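Local coordinates for protein CDA peptide synthetase I (Streptomyces coelicolor, PDB 5DU9) that is the condensation domain of a nonribosomal peptide synthetase, with a CoA-acyltransferase-like fold, here holding (2S)-2-amino-N-butyl-propanamide in a pocket, at residues Tyr32-Leu44 with Gly148-Ile161. The protein carries 1 engineered substitution. Sequence-based numbering, arbitrary orientation.
With UM2 ((2S)-2-amino-N-butyl-propanamide), chain E.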
loop_
_atom_site.group_PDB
_atom_site.type_symbol
_atom_site.label_atom_id
_atom_site.label_comp_id
_atom_site.label_asym_id
_atom_site.label_seq_id
_atom_site.Cartn_x
_atom_site.Cartn_y
_atom_site.Cartn_z
ATOM N N TYR A 32 12.707 -3.139 0.786
ATOM C CA TYR A 32 11.361 -3.636 1.067
ATOM C C TYR A 32 10.902 -3.255 2.478
ATOM O O TYR A 32 9.957 -3.838 3.012
ATOM C CB TYR A 32 11.305 -5.154 0.833
ATOM C CG TYR A 32 11.208 -5.462 -0.646
ATOM C CD1 TYR A 32 12.349 -5.550 -1.435
ATOM C CD2 TYR A 32 9.975 -5.613 -1.263
ATOM C CE1 TYR A 32 12.264 -5.798 -2.792
ATOM C CE2 TYR A 32 9.881 -5.862 -2.620
ATOM C CZ TYR A 32 11.024 -5.958 -3.379
ATOM O OH TYR A 32 10.926 -6.202 -4.730
ATOM N N ARG A 33 11.556 -2.252 3.064
ATOM C CA ARG A 33 11.018 -1.578 4.245
ATOM C C ARG A 33 9.904 -0.637 3.817
ATOM O O ARG A 33 10.106 0.225 2.956
ATOM C CB ARG A 33 12.088 -0.773 4.989
ATOM C CG ARG A 33 13.204 -1.575 5.657
ATOM C CD ARG A 33 12.732 -2.363 6.872
ATOM N NE ARG A 33 11.905 -1.584 7.798
ATOM C CZ ARG A 33 12.330 -1.005 8.920
ATOM N NH1 ARG A 33 13.600 -1.084 9.306
ATOM N NH2 ARG A 33 11.467 -0.342 9.677
ATOM N N THR A 34 8.735 -0.799 4.425
ATOM C CA THR A 34 7.586 0.049 4.139
ATOM C C THR A 34 7.067 0.639 5.436
ATOM O O THR A 34 7.517 0.267 6.520
ATOM C CB THR A 34 6.472 -0.741 3.437
ATOM O OG1 THR A 34 6.136 -1.887 4.225
ATOM C CG2 THR A 34 6.934 -1.201 2.073
ATOM N N GLY A 35 6.125 1.565 5.338
ATOM C CA GLY A 35 5.602 2.166 6.544
ATOM C C GLY A 35 4.419 3.080 6.350
ATOM O O GLY A 35 4.092 3.500 5.238
ATOM N N SER A 36 3.774 3.380 7.469
ATOM C CA SER A 36 2.695 4.349 7.514
ATOM C C SER A 36 2.717 4.955 8.901
ATOM O O SER A 36 3.518 4.546 9.742
ATOM C CB SER A 36 1.342 3.704 7.227
ATOM O OG SER A 36 1.003 2.783 8.251
ATOM N N CYS A 37 1.841 5.916 9.151
ATOM C CA CYS A 37 1.707 6.457 10.493
ATOM C C CYS A 37 0.287 6.933 10.744
ATOM O O CYS A 37 -0.500 7.057 9.809
ATOM C CB CYS A 37 2.696 7.603 10.720
ATOM S SG CYS A 37 2.400 9.079 9.720
ATOM N N LEU A 38 -0.028 7.160 12.017
ATOM C CA LEU A 38 -1.281 7.786 12.421
ATOM C C LEU A 38 -0.999 9.172 12.968
ATOM O O LEU A 38 -0.176 9.330 13.866
ATOM C CB LEU A 38 -2.003 6.968 13.496
ATOM C CG LEU A 38 -2.539 5.576 13.174
ATOM C CD1 LEU A 38 -3.187 5.001 14.421
ATOM C CD2 LEU A 38 -3.529 5.605 12.019
ATOM N N GLU A 39 -1.679 10.173 12.421
ATOM C CA GLU A 39 -1.653 11.506 12.991
ATOM C C GLU A 39 -2.766 11.582 14.022
ATOM O O GLU A 39 -3.941 11.468 13.680
ATOM C CB GLU A 39 -1.818 12.561 11.901
ATOM C CG GLU A 39 -0.674 12.561 10.899
ATOM C CD GLU A 39 -0.871 13.555 9.772
ATOM O OE1 GLU A 39 -2.034 13.902 9.476
ATOM O OE2 GLU A 39 0.141 13.992 9.184
ATOM N N ILE A 40 -2.384 11.761 15.284
ATOM C CA ILE A 40 -3.311 11.644 16.403
ATOM C C ILE A 40 -3.490 13.007 17.069
ATOM O O ILE A 40 -2.514 13.680 17.392
ATOM C CB ILE A 40 -2.811 10.583 17.408
ATOM C CG1 ILE A 40 -2.729 9.218 16.713
ATOM C CG2 ILE A 40 -3.730 10.497 18.618
ATOM C CD1 ILE A 40 -1.779 8.234 17.361
ATOM N N ASP A 41 -4.746 13.404 17.267
ATOM C CA ASP A 41 -5.073 14.790 17.593
ATOM C C ASP A 41 -5.152 15.084 19.091
ATOM O O ASP A 41 -5.569 16.172 19.486
ATOM C CB ASP A 41 -6.401 15.175 16.926
ATOM C CG ASP A 41 -7.587 14.387 17.466
ATOM O OD1 ASP A 41 -7.380 13.434 18.245
ATOM O OD2 ASP A 41 -8.734 14.723 17.102
ATOM N N GLY A 42 -4.757 14.124 19.922
ATOM C CA GLY A 42 -4.806 14.311 21.363
ATOM C C GLY A 42 -3.815 13.427 22.093
ATOM O O GLY A 42 -3.255 12.503 21.501
ATOM N N PRO A 43 -3.601 13.700 23.390
ATOM C CA PRO A 43 -2.578 12.995 24.170
ATOM C C PRO A 43 -2.864 11.510 24.385
ATOM O O PRO A 43 -4.007 11.117 24.632
ATOM C CB PRO A 43 -2.579 13.744 25.509
ATOM C CG PRO A 43 -3.910 14.392 25.592
ATOM C CD PRO A 43 -4.292 14.729 24.186
ATOM N N LEU A 44 -1.812 10.704 24.278
ATOM C CA LEU A 44 -1.864 9.284 24.606
ATOM C C LEU A 44 -0.881 8.971 25.731
ATOM O O LEU A 44 0.133 9.652 25.890
ATOM C CB LEU A 44 -1.537 8.430 23.381
ATOM C CG LEU A 44 -2.488 8.532 22.188
ATOM C CD1 LEU A 44 -1.971 7.680 21.046
ATOM C CD2 LEU A 44 -3.900 8.112 22.566
ATOM N N GLY A 148 -0.285 18.757 22.249
ATOM C CA GLY A 148 -0.926 17.514 22.630
ATOM C C GLY A 148 -1.014 16.517 21.487
ATOM O O GLY A 148 -1.446 15.384 21.685
ATOM N N ARG A 149 -0.601 16.934 20.293
ATOM C CA ARG A 149 -0.695 16.076 19.116
ATOM C C ARG A 149 0.359 14.979 19.158
ATOM O O ARG A 149 1.446 15.166 19.711
ATOM C CB ARG A 149 -0.541 16.895 17.833
ATOM C CG ARG A 149 -1.666 17.885 17.591
ATOM C CD ARG A 149 -1.471 18.642 16.286
ATOM N NE ARG A 149 -0.270 19.477 16.301
ATOM C CZ ARG A 149 -0.212 20.709 16.798
ATOM N NH1 ARG A 149 -1.287 21.270 17.338
ATOM N NH2 ARG A 149 0.928 21.382 16.761
ATOM N N HIS A 150 0.026 13.834 18.568
ATOM C CA HIS A 150 0.943 12.706 18.507
ATOM C C HIS A 150 1.044 12.138 17.102
ATOM O O HIS A 150 0.228 12.436 16.228
ATOM C CB HIS A 150 0.507 11.604 19.474
ATOM C CG HIS A 150 0.866 11.879 20.902
ATOM N ND1 HIS A 150 0.209 12.816 21.668
ATOM C CD2 HIS A 150 1.818 11.341 21.699
ATOM C CE1 HIS A 150 0.740 12.843 22.877
ATOM N NE2 HIS A 150 1.716 11.956 22.925
ATOM N N LEU A 151 2.066 11.315 16.900
ATOM C CA LEU A 151 2.233 10.585 15.657
ATOM C C LEU A 151 2.698 9.181 15.999
ATOM O O LEU A 151 3.692 9.015 16.705
ATOM C CB LEU A 151 3.238 11.291 14.739
ATOM C CG LEU A 151 3.371 10.772 13.305
ATOM C CD1 LEU A 151 3.809 11.897 12.383
ATOM C CD2 LEU A 151 4.361 9.617 13.225
ATOM N N TYR A 152 1.964 8.179 15.522
ATOM C CA TYR A 152 2.363 6.787 15.701
ATOM C C TYR A 152 2.924 6.257 14.397
ATOM O O TYR A 152 2.211 6.203 13.399
ATOM C CB TYR A 152 1.184 5.916 16.147
ATOM C CG TYR A 152 1.608 4.521 16.553
ATOM C CD1 TYR A 152 1.965 3.570 15.602
ATOM C CD2 TYR A 152 1.674 4.160 17.892
ATOM C CE1 TYR A 152 2.369 2.301 15.974
ATOM C CE2 TYR A 152 2.069 2.894 18.271
ATOM C CZ TYR A 152 2.416 1.970 17.308
ATOM O OH TYR A 152 2.817 0.710 17.687
ATOM N N TYR A 153 4.194 5.859 14.416
ATOM C CA TYR A 153 4.859 5.305 13.241
ATOM C C TYR A 153 4.902 3.789 13.283
ATOM O O TYR A 153 5.356 3.194 14.258
ATOM C CB TYR A 153 6.282 5.855 13.129
ATOM C CG TYR A 153 7.190 5.095 12.174
ATOM C CD1 TYR A 153 6.993 5.145 10.799
ATOM C CD2 TYR A 153 8.262 4.355 12.652
ATOM C CE1 TYR A 153 7.830 4.465 9.931
ATOM C CE2 TYR A 153 9.105 3.672 11.791
ATOM C CZ TYR A 153 8.889 3.736 10.432
ATOM O OH TYR A 153 9.736 3.056 9.580
ATOM N N LEU A 154 4.428 3.182 12.201
ATOM C CA LEU A 154 4.501 1.744 12.002
ATOM C C LEU A 154 5.419 1.452 10.827
ATOM O O LEU A 154 5.048 1.663 9.670
ATOM C CB LEU A 154 3.110 1.157 11.748
ATOM C CG LEU A 154 3.063 -0.319 11.335
ATOM C CD1 LEU A 154 3.599 -1.216 12.434
ATOM C CD2 LEU A 154 1.646 -0.721 10.954
ATOM N N GLY A 155 6.624 0.985 11.139
ATOM C CA GLY A 155 7.576 0.568 10.128
ATOM C C GLY A 155 7.564 -0.941 10.078
ATOM O O GLY A 155 7.506 -1.595 11.116
ATOM N N VAL A 156 7.609 -1.499 8.875
ATOM C CA VAL A 156 7.573 -2.944 8.723
ATOM C C VAL A 156 8.486 -3.390 7.604
ATOM O O VAL A 156 8.939 -2.581 6.790
ATOM C CB VAL A 156 6.144 -3.458 8.422
ATOM C CG1 VAL A 156 5.183 -3.088 9.545
ATOM C CG2 VAL A 156 5.637 -2.916 7.081
ATOM N N HIS A 157 8.765 -4.685 7.585
ATOM C CA HIS A 157 9.256 -5.325 6.382
ATOM C C HIS A 157 8.032 -5.729 5.585
ATOM O O HIS A 157 7.087 -6.276 6.145
ATOM C CB HIS A 157 10.124 -6.537 6.689
ATOM C CG HIS A 157 10.952 -6.976 5.527
ATOM N ND1 HIS A 157 10.400 -7.510 4.382
ATOM C CD2 HIS A 157 12.289 -6.937 5.321
ATOM C CE1 HIS A 157 11.366 -7.791 3.523
ATOM N NE2 HIS A 157 12.520 -7.448 4.067
ATOM N N HIS A 158 8.031 -5.446 4.287
ATOM C CA HIS A 158 6.869 -5.734 3.460
ATOM C C HIS A 158 6.472 -7.216 3.509
ATOM O O HIS A 158 5.315 -7.557 3.256
ATOM C CB HIS A 158 7.132 -5.297 2.011
ATOM C CG HIS A 158 5.893 -4.922 1.260
ATOM N ND1 HIS A 158 4.638 -5.354 1.630
ATOM C CD2 HIS A 158 5.714 -4.136 0.173
ATOM C CE1 HIS A 158 3.740 -4.860 0.795
ATOM N NE2 HIS A 158 4.369 -4.119 -0.100
ATOM N N ILE A 159 7.409 -8.094 3.855
ATOM C CA ILE A 159 7.107 -9.521 3.855
ATOM C C ILE A 159 6.109 -9.915 4.950
ATOM O O ILE A 159 5.500 -10.975 4.852
ATOM C CB ILE A 159 8.395 -10.384 3.997
ATOM C CG1 ILE A 159 8.143 -11.796 3.456
ATOM C CG2 ILE A 159 8.892 -10.425 5.442
ATOM C CD1 ILE A 159 9.406 -12.622 3.251
ATOM N N VAL A 160 5.920 -9.079 5.976
ATOM C CA VAL A 160 4.994 -9.434 7.059
ATOM C C VAL A 160 3.698 -8.608 7.062
ATOM O O VAL A 160 2.699 -9.042 7.638
ATOM C CB VAL A 160 5.652 -9.306 8.464
ATOM C CG1 VAL A 160 6.724 -10.377 8.650
ATOM C CG2 VAL A 160 6.225 -7.920 8.701
ATOM N N ILE A 161 3.707 -7.439 6.429
ATOM C CA ILE A 161 2.566 -6.518 6.509
ATOM C C ILE A 161 2.321 -5.793 5.192
ATOM O O ILE A 161 3.230 -5.149 4.655
ATOM C CB ILE A 161 2.779 -5.463 7.633
ATOM C CG1 ILE A 161 2.673 -6.112 9.022
ATOM C CG2 ILE A 161 1.782 -4.301 7.520
ATOM C CD1 ILE A 161 1.282 -6.599 9.404
HETATM C CCH UM2 E . 5.693 -9.267 -5.756
HETATM C CCI UM2 E . 5.321 -8.815 -4.356
HETATM C CCJ UM2 E . 6.177 -7.645 -3.863
HETATM C CCK UM2 E . 5.702 -6.291 -4.389
HETATM N NCL UM2 E . 4.614 -5.698 -3.622
HETATM C CCM UM2 E . 4.586 -4.397 -3.323
HETATM O OCN UM2 E . 5.592 -3.711 -3.229
HETATM C CCO UM2 E . 3.231 -3.775 -3.130
HETATM C CCP UM2 E . 2.701 -3.291 -4.476
HETATM N NCQ UM2 E . 3.333 -2.610 -2.228
HETATM O O HOH W 1 9.978 0.981 7.660
HETATM O O HOH W 2 3.780 -2.690 3.630
HETATM O O HOH W 3 2.782 0.853 8.447
#
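His150 and Ile40 pair near one end of an antiparallel ladder of strands 33-40 and 149-157, while Thr34 packs against Val156 and His158 near the other. His150 N to Ile40 O, 2.8 Å and almost straight, is one of the two backbone bonds joining the first pair. With CG anti to the carbonyl carbon (chi1 -78°), the imidazole of His150 swings beyond the strand end to the turn at Gly42-Leu44. Its CE1 lies 3.6 Å from Pro43 CA, and Leu44 N stands over one ring face. Histidine suits this place because its flat ring can lie against Pro43 and Leu44 while ND1 donates to Gly148 O (3.1 Å), which helps to set the ring's rotation. The beta-branched, apolar side chain of Ile40 suits an extended strand; it lies beside Tyr152, pointing the same way, with CD1 4.0 Å from Tyr152 CB.

Thr34 CG2 rests 3.7 Å from His158 CD2, and its OG1, close to Val156 CG2, is bridged by a water to Ile161 O. This compact residue thus flanks the imidazole whose NE2 accepts a 2.8 Å bond, in the ring plane, from NCQ of (2S)-2-amino-N-butyl-propanamide. Arg33, bent at chi2 and chi3, curls across toward strand 149-157, its NE hydrogen-bonding Val156 O (3.3 Å). Thr34 N bonds the same oxygen by a shorter, straighter bond, from the opposite face of its carbonyl plane. Arg33 NH1 donates to Thr128 O, and NH2 forms a salt bridge with Asp125, which also bonds Tyr153 OH.

Both strands are interior to a mixed sheet: 33-40 is flanked on its other side by 379-384, and 149-157 by 138-146. Helix 163-182 packs on the face bearing Ser36, Leu38 and Leu154, and helix 14-24 touches Tyr32 and His157.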